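Local coordinates for phosphatidylinositol 4,5-bisphosphate-binding protein SLM1 (Saccharomyces cerevisiae, PDB 3NSU) that binds phosphatidylinositol 4,5-bisphosphate, probably through this PH domain, and, together with SLM2, acts as an effector of TORC2 and calcineurin signalling, at residues Ser63-Thr68 with Ser102-Met107; Thr74-Lys79 with Val97-Ser102. One frame throughout, in Å; residues are numbered along the deposited sequence.

Contact 1. Residues Ser63-Thr68 with Ser102-Met107; sequences SRKNST and SYESMM
Lys65 lies across the ring of Tyr103, joining the loop after strand 57-62 to the first turn of the C-terminal helix 103-114 of this PH domain. The contact is CH-pi over the ring face: Lys65 CB sits 3.8 Å from the centroid of the Tyr103 ring and only 7° off its normal. Lys65 CG and CD continue past the ring's CG and CD2, the lysine chain crossing the tyrosine at about a right angle. Because Tyr103 holds its CG anti to the backbone N (chi1 177°), the ring reaches out to the loop. The ring is flanked elsewhere too: Ser63 O lies in its plane at the edge, 3.6 Å from Tyr103 CE1, and Met107 CG packs on the opposite face, offset toward the rim. Bends at chi3 and chi4 keep Lys65 CE near Tyr103 CD2 and carry NZ toward Glu104, whose OE2 lies 3.2 Å from Lys65 CE and 3.5 Å from Lys65 NZ, a salt bridge. Deeper in, Met106 CE approaches Ser63 O, while Ser63 OG accepts a hydrogen bond from Lys79 N. Ser102 N-caps the helix start, its OG accepting from Ser105 N at 3.1 Å and a nearly straight 170°.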
loop_
_atom_site.group_PDB
_atom_site.type_symbol
_atom_site.label_atom_id
_atom_site.label_comp_id
_atom_site.label_asym_id
_atom_site.label_seq_id
_atom_site.Cartn_x
_atom_site.Cartn_y
_atom_site.Cartn_z
ATOM N N SER A 63 -5.372 9.123 4.911
ATOM C CA SER A 63 -6.548 9.959 4.748
ATOM C C SER A 63 -7.331 10.018 6.056
ATOM O O SER A 63 -7.245 9.105 6.881
ATOM C CB SER A 63 -7.443 9.396 3.641
ATOM O OG SER A 63 -6.760 9.315 2.390
ATOM N N ARG A 64 -8.085 11.096 6.253
ATOM C CA ARG A 64 -9.106 11.116 7.297
ATOM C C ARG A 64 -10.435 10.726 6.685
ATOM O O ARG A 64 -10.821 11.253 5.646
ATOM C CB ARG A 64 -9.218 12.488 7.960
ATOM C CG ARG A 64 -8.440 12.600 9.252
ATOM C CD ARG A 64 -8.784 13.878 9.982
ATOM N NE ARG A 64 -9.973 13.756 10.819
ATOM C CZ ARG A 64 -10.591 14.796 11.369
ATOM N NH1 ARG A 64 -10.134 16.019 11.142
ATOM N NH2 ARG A 64 -11.663 14.619 12.137
ATOM N N LYS A 65 -11.129 9.794 7.328
ATOM C CA LYS A 65 -12.402 9.306 6.819
ATOM C C LYS A 65 -13.327 10.455 6.442
ATOM O O LYS A 65 -13.260 11.537 7.032
ATOM C CB LYS A 65 -13.083 8.424 7.863
ATOM C CG LYS A 65 -14.211 7.585 7.306
ATOM C CD LYS A 65 -14.819 6.700 8.372
ATOM C CE LYS A 65 -15.335 5.404 7.768
ATOM N NZ LYS A 65 -16.370 5.618 6.721
ATOM N N ASN A 66 -14.183 10.222 5.452
ATOM C CA ASN A 66 -15.198 11.202 5.087
ATOM C C ASN A 66 -16.323 11.172 6.101
ATOM O O ASN A 66 -17.114 10.236 6.132
ATOM C CB ASN A 66 -15.742 10.935 3.687
ATOM C CG ASN A 66 -14.673 11.059 2.631
ATOM O OD1 ASN A 66 -13.539 11.424 2.943
ATOM N ND2 ASN A 66 -15.011 10.746 1.381
ATOM N N SER A 67 -16.372 12.200 6.942
ATOM C CA SER A 67 -17.358 12.276 8.014
ATOM C C SER A 67 -17.860 13.705 8.131
ATOM O O SER A 67 -17.386 14.593 7.420
ATOM C CB SER A 67 -16.738 11.843 9.342
ATOM O OG SER A 67 -15.736 12.759 9.750
ATOM N N THR A 68 -18.819 13.925 9.027
ATOM C CA THR A 68 -19.331 15.272 9.272
ATOM C C THR A 68 -18.250 16.169 9.911
ATOM O O THR A 68 -18.263 17.384 9.729
ATOM C CB THR A 68 -20.620 15.263 10.146
ATOM O OG1 THR A 68 -21.584 14.352 9.595
ATOM C CG2 THR A 68 -21.235 16.648 10.189
ATOM N N SER A 102 -11.187 1.215 -0.042
ATOM C CA SER A 102 -11.998 1.932 0.941
ATOM C C SER A 102 -11.143 2.355 2.112
ATOM O O SER A 102 -10.035 1.853 2.281
ATOM C CB SER A 102 -13.128 1.045 1.445
ATOM O OG SER A 102 -12.610 -0.049 2.189
ATOM N N TYR A 103 -11.666 3.277 2.922
ATOM C CA TYR A 103 -10.983 3.707 4.129
ATOM C C TYR A 103 -10.619 2.493 4.972
ATOM O O TYR A 103 -9.512 2.408 5.493
ATOM C CB TYR A 103 -11.854 4.691 4.945
ATOM C CG TYR A 103 -11.220 5.136 6.261
ATOM C CD1 TYR A 103 -10.273 6.151 6.289
ATOM C CD2 TYR A 103 -11.564 4.527 7.466
ATOM C CE1 TYR A 103 -9.687 6.552 7.474
ATOM C CE2 TYR A 103 -10.986 4.927 8.660
ATOM C CZ TYR A 103 -10.048 5.936 8.653
ATOM O OH TYR A 103 -9.464 6.336 9.822
ATOM N N GLU A 104 -11.559 1.559 5.086
ATOM C CA GLU A 104 -11.400 0.381 5.934
ATOM C C GLU A 104 -10.280 -0.508 5.433
ATOM O O GLU A 104 -9.420 -0.947 6.207
ATOM C CB GLU A 104 -12.704 -0.419 6.007
ATOM C CG GLU A 104 -13.852 0.302 6.730
ATOM C CD GLU A 104 -14.372 1.516 5.969
ATOM O OE1 GLU A 104 -14.371 1.491 4.717
ATOM O OE2 GLU A 104 -14.787 2.497 6.630
ATOM N N SER A 105 -10.288 -0.782 4.129
ATOM C CA SER A 105 -9.230 -1.576 3.544
ATOM C C SER A 105 -7.884 -0.872 3.717
ATOM O O SER A 105 -6.909 -1.482 4.152
ATOM C CB SER A 105 -9.499 -1.840 2.071
ATOM O OG SER A 105 -8.346 -2.416 1.483
ATOM N N MET A 106 -7.838 0.412 3.374
ATOM C CA MET A 106 -6.645 1.225 3.599
ATOM C C MET A 106 -6.123 1.092 5.035
ATOM O O MET A 106 -4.924 0.968 5.248
ATOM C CB MET A 106 -6.923 2.699 3.257
ATOM C CG MET A 106 -5.758 3.651 3.552
ATOM S SD MET A 106 -5.603 4.197 5.278
ATOM C CE MET A 106 -7.005 5.302 5.393
ATOM N N MET A 107 -7.017 1.137 6.020
ATOM C CA MET A 107 -6.586 1.096 7.426
ATOM C C MET A 107 -5.982 -0.249 7.813
ATOM O O MET A 107 -5.037 -0.318 8.603
ATOM C CB MET A 107 -7.726 1.483 8.369
ATOM C CG MET A 107 -8.018 2.989 8.377
ATOM S SD MET A 107 -6.577 3.978 8.816
ATOM C CE MET A 107 -6.183 3.342 10.446
#

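Contact 2. Residues Thr74-Lys79 with Val97-Ser102; sequences TGSDAK and VFKADS. With SO4 (sulfate ion), chain C.
Lys79 and Lys99 face each other as an antiparallel non-hydrogen-bonded pair, CA to CA 4.3 Å, and their side chains run side by side to one sulfate ion. Along Lys99, CB packs on Lys79 CG at 4.1 Å. With CG anti to the backbone N (chi1 179°), the chain is directed past Ser76: its CG lies near Ser76 OG and Ala78 O, and Lys99 CD is 3.5 Å from both Ser76 OG and sulfate O3. After a bend at chi3, CE stays beside O3 and NZ ends on it, in a hydrogen bond so short that its exact length is doubtful. Lys79 NZ arrives separately, bonding sulfate O1 at 2.6 Å and O4 more weakly, while Ser76 N donates to O4 at 3.3 Å, almost straight (172°). Tyr22 OH adds a bond to the ion. Ser76 also shapes the loop, its OG accepting from Ala78 N in an ST turn. At the adjoining backbone, Ala100 N donates to Ala78 O (2.9 Å, 169°). The sulfate probably comes from the crystallisation liquor, yet two lysines, a tyrosine hydroxyl and a backbone N-H converging on a tetrahedral anion are consistent with a phosphate-binding site of a PH domain.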
loop_
_atom_site.group_PDB
_atom_site.type_symbol
_atom_site.label_atom_id
_atom_site.label_comp_id
_atom_site.label_asym_id
_atom_site.label_seq_id
_atom_site.Cartn_x
_atom_site.Cartn_y
_atom_site.Cartn_z
ATOM N N THR A 74 -12.751 16.563 -1.916
ATOM C CA THR A 74 -11.755 16.415 -2.991
ATOM C C THR A 74 -11.790 15.103 -3.802
ATOM O O THR A 74 -11.977 15.119 -5.025
ATOM C CB THR A 74 -10.313 16.614 -2.463
ATOM O OG1 THR A 74 -10.153 15.924 -1.216
ATOM C CG2 THR A 74 -9.997 18.097 -2.267
ATOM N N GLY A 75 -11.575 13.978 -3.127
ATOM C CA GLY A 75 -11.460 12.696 -3.799
ATOM C C GLY A 75 -11.719 11.539 -2.856
ATOM O O GLY A 75 -12.689 11.556 -2.101
ATOM N N SER A 76 -10.855 10.527 -2.890
ATOM C CA SER A 76 -11.044 9.370 -2.023
ATOM C C SER A 76 -10.417 9.591 -0.647
ATOM O O SER A 76 -9.554 10.457 -0.471
ATOM C CB SER A 76 -10.488 8.095 -2.662
ATOM O OG SER A 76 -9.284 7.703 -2.036
ATOM N N ASP A 77 -10.876 8.813 0.327
ATOM C CA ASP A 77 -10.335 8.852 1.679
ATOM C C ASP A 77 -9.725 7.492 2.001
ATOM O O ASP A 77 -9.855 6.980 3.124
ATOM C CB ASP A 77 -11.441 9.183 2.688
ATOM C CG ASP A 77 -12.572 8.165 2.673
ATOM O OD1 ASP A 77 -12.672 7.389 1.699
ATOM O OD2 ASP A 77 -13.357 8.136 3.647
ATOM N N ALA A 78 -9.069 6.907 1.001
ATOM C CA ALA A 78 -8.537 5.559 1.124
ATOM C C ALA A 78 -7.050 5.535 0.798
ATOM O O ALA A 78 -6.530 4.542 0.291
ATOM C CB ALA A 78 -9.312 4.602 0.206
ATOM N N LYS A 79 -6.365 6.633 1.094
ATOM C CA LYS A 79 -4.958 6.768 0.736
ATOM C C LYS A 79 -4.051 6.696 1.960
ATOM O O LYS A 79 -4.481 6.991 3.075
ATOM C CB LYS A 79 -4.731 8.086 -0.026
ATOM C CG LYS A 79 -5.593 8.202 -1.294
ATOM C CD LYS A 79 -5.134 9.331 -2.209
ATOM C CE LYS A 79 -6.107 10.492 -2.209
ATOM N NZ LYS A 79 -5.851 11.423 -3.343
ATOM N N VAL A 97 2.558 7.192 -2.545
ATOM C CA VAL A 97 1.141 7.311 -2.202
ATOM C C VAL A 97 0.349 6.115 -2.728
ATOM O O VAL A 97 0.322 5.847 -3.935
ATOM C CB VAL A 97 0.540 8.620 -2.764
ATOM C CG1 VAL A 97 -0.976 8.684 -2.508
ATOM C CG2 VAL A 97 1.242 9.827 -2.152
ATOM N N PHE A 98 -0.279 5.383 -1.816
ATOM C CA PHE A 98 -1.085 4.222 -2.183
ATOM C C PHE A 98 -2.558 4.514 -1.959
ATOM O O PHE A 98 -2.911 5.266 -1.051
ATOM C CB PHE A 98 -0.683 3.012 -1.342
ATOM C CG PHE A 98 0.666 2.459 -1.685
ATOM C CD1 PHE A 98 0.794 1.466 -2.647
ATOM C CD2 PHE A 98 1.812 2.929 -1.051
ATOM C CE1 PHE A 98 2.044 0.952 -2.971
ATOM C CE2 PHE A 98 3.066 2.417 -1.373
ATOM C CZ PHE A 98 3.173 1.425 -2.329
ATOM N N LYS A 99 -3.413 3.911 -2.777
ATOM C CA LYS A 99 -4.862 4.068 -2.652
ATOM C C LYS A 99 -5.546 2.704 -2.676
ATOM O O LYS A 99 -5.409 1.938 -3.636
ATOM C CB LYS A 99 -5.422 4.969 -3.759
ATOM C CG LYS A 99 -6.946 5.172 -3.713
ATOM C CD LYS A 99 -7.405 6.265 -4.675
ATOM C CE LYS A 99 -7.227 5.818 -6.130
ATOM N NZ LYS A 99 -7.633 6.871 -7.126
ATOM N N ALA A 100 -6.279 2.404 -1.607
ATOM C CA ALA A 100 -7.006 1.150 -1.491
ATOM C C ALA A 100 -8.446 1.354 -1.957
ATOM O O ALA A 100 -8.800 2.440 -2.408
ATOM C CB ALA A 100 -6.981 0.658 -0.054
ATOM N N ASP A 101 -9.267 0.315 -1.818
ATOM C CA ASP A 101 -10.671 0.342 -2.238
ATOM C C ASP A 101 -11.541 1.196 -1.317
ATOM O O ASP A 101 -12.536 1.803 -1.747
ATOM C CB ASP A 101 -11.236 -1.082 -2.263
ATOM C CG ASP A 101 -10.623 -1.929 -3.357
ATOM O OD1 ASP A 101 -10.315 -1.358 -4.423
ATOM O OD2 ASP A 101 -10.445 -3.154 -3.156
ATOM N N SER A 102 -11.187 1.215 -0.042
ATOM C CA SER A 102 -11.998 1.932 0.941
ATOM C C SER A 102 -11.143 2.355 2.112
ATOM O O SER A 102 -10.035 1.853 2.281
ATOM C CB SER A 102 -13.128 1.045 1.445
ATOM O OG SER A 102 -12.610 -0.049 2.189
HETATM S S SO4 C . -7.502 10.637 -6.075
HETATM O O1 SO4 C . -6.074 10.813 -5.809
HETATM O O2 SO4 C . -7.889 11.523 -7.169
HETATM O O3 SO4 C . -7.755 9.257 -6.466
HETATM O O4 SO4 C . -8.281 10.954 -4.878
#

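In the fold
From the N terminus, the chain first builds strands 8-15 to 50-53, then strand 57-62, which runs into the long loop holding both 63-68 and 74-79. Strands 79-84 and 95-99 follow, and helix 103-114 ends the fold. Contact 1 closes the wider loop, from 63-68 to the helix start; contact 2, from 74-79 to the end of strand 95-99, is nested inside it. The two share Ser102, and their centres are about 8 Å apart. Direct bonds also join them: Asn66 N reaches Asp77 OD2 at 2.9 Å, and Ser63 N reaches Lys79 O at 3.0 Å. Together they tie both ends of the loop to the strand-to-helix junction.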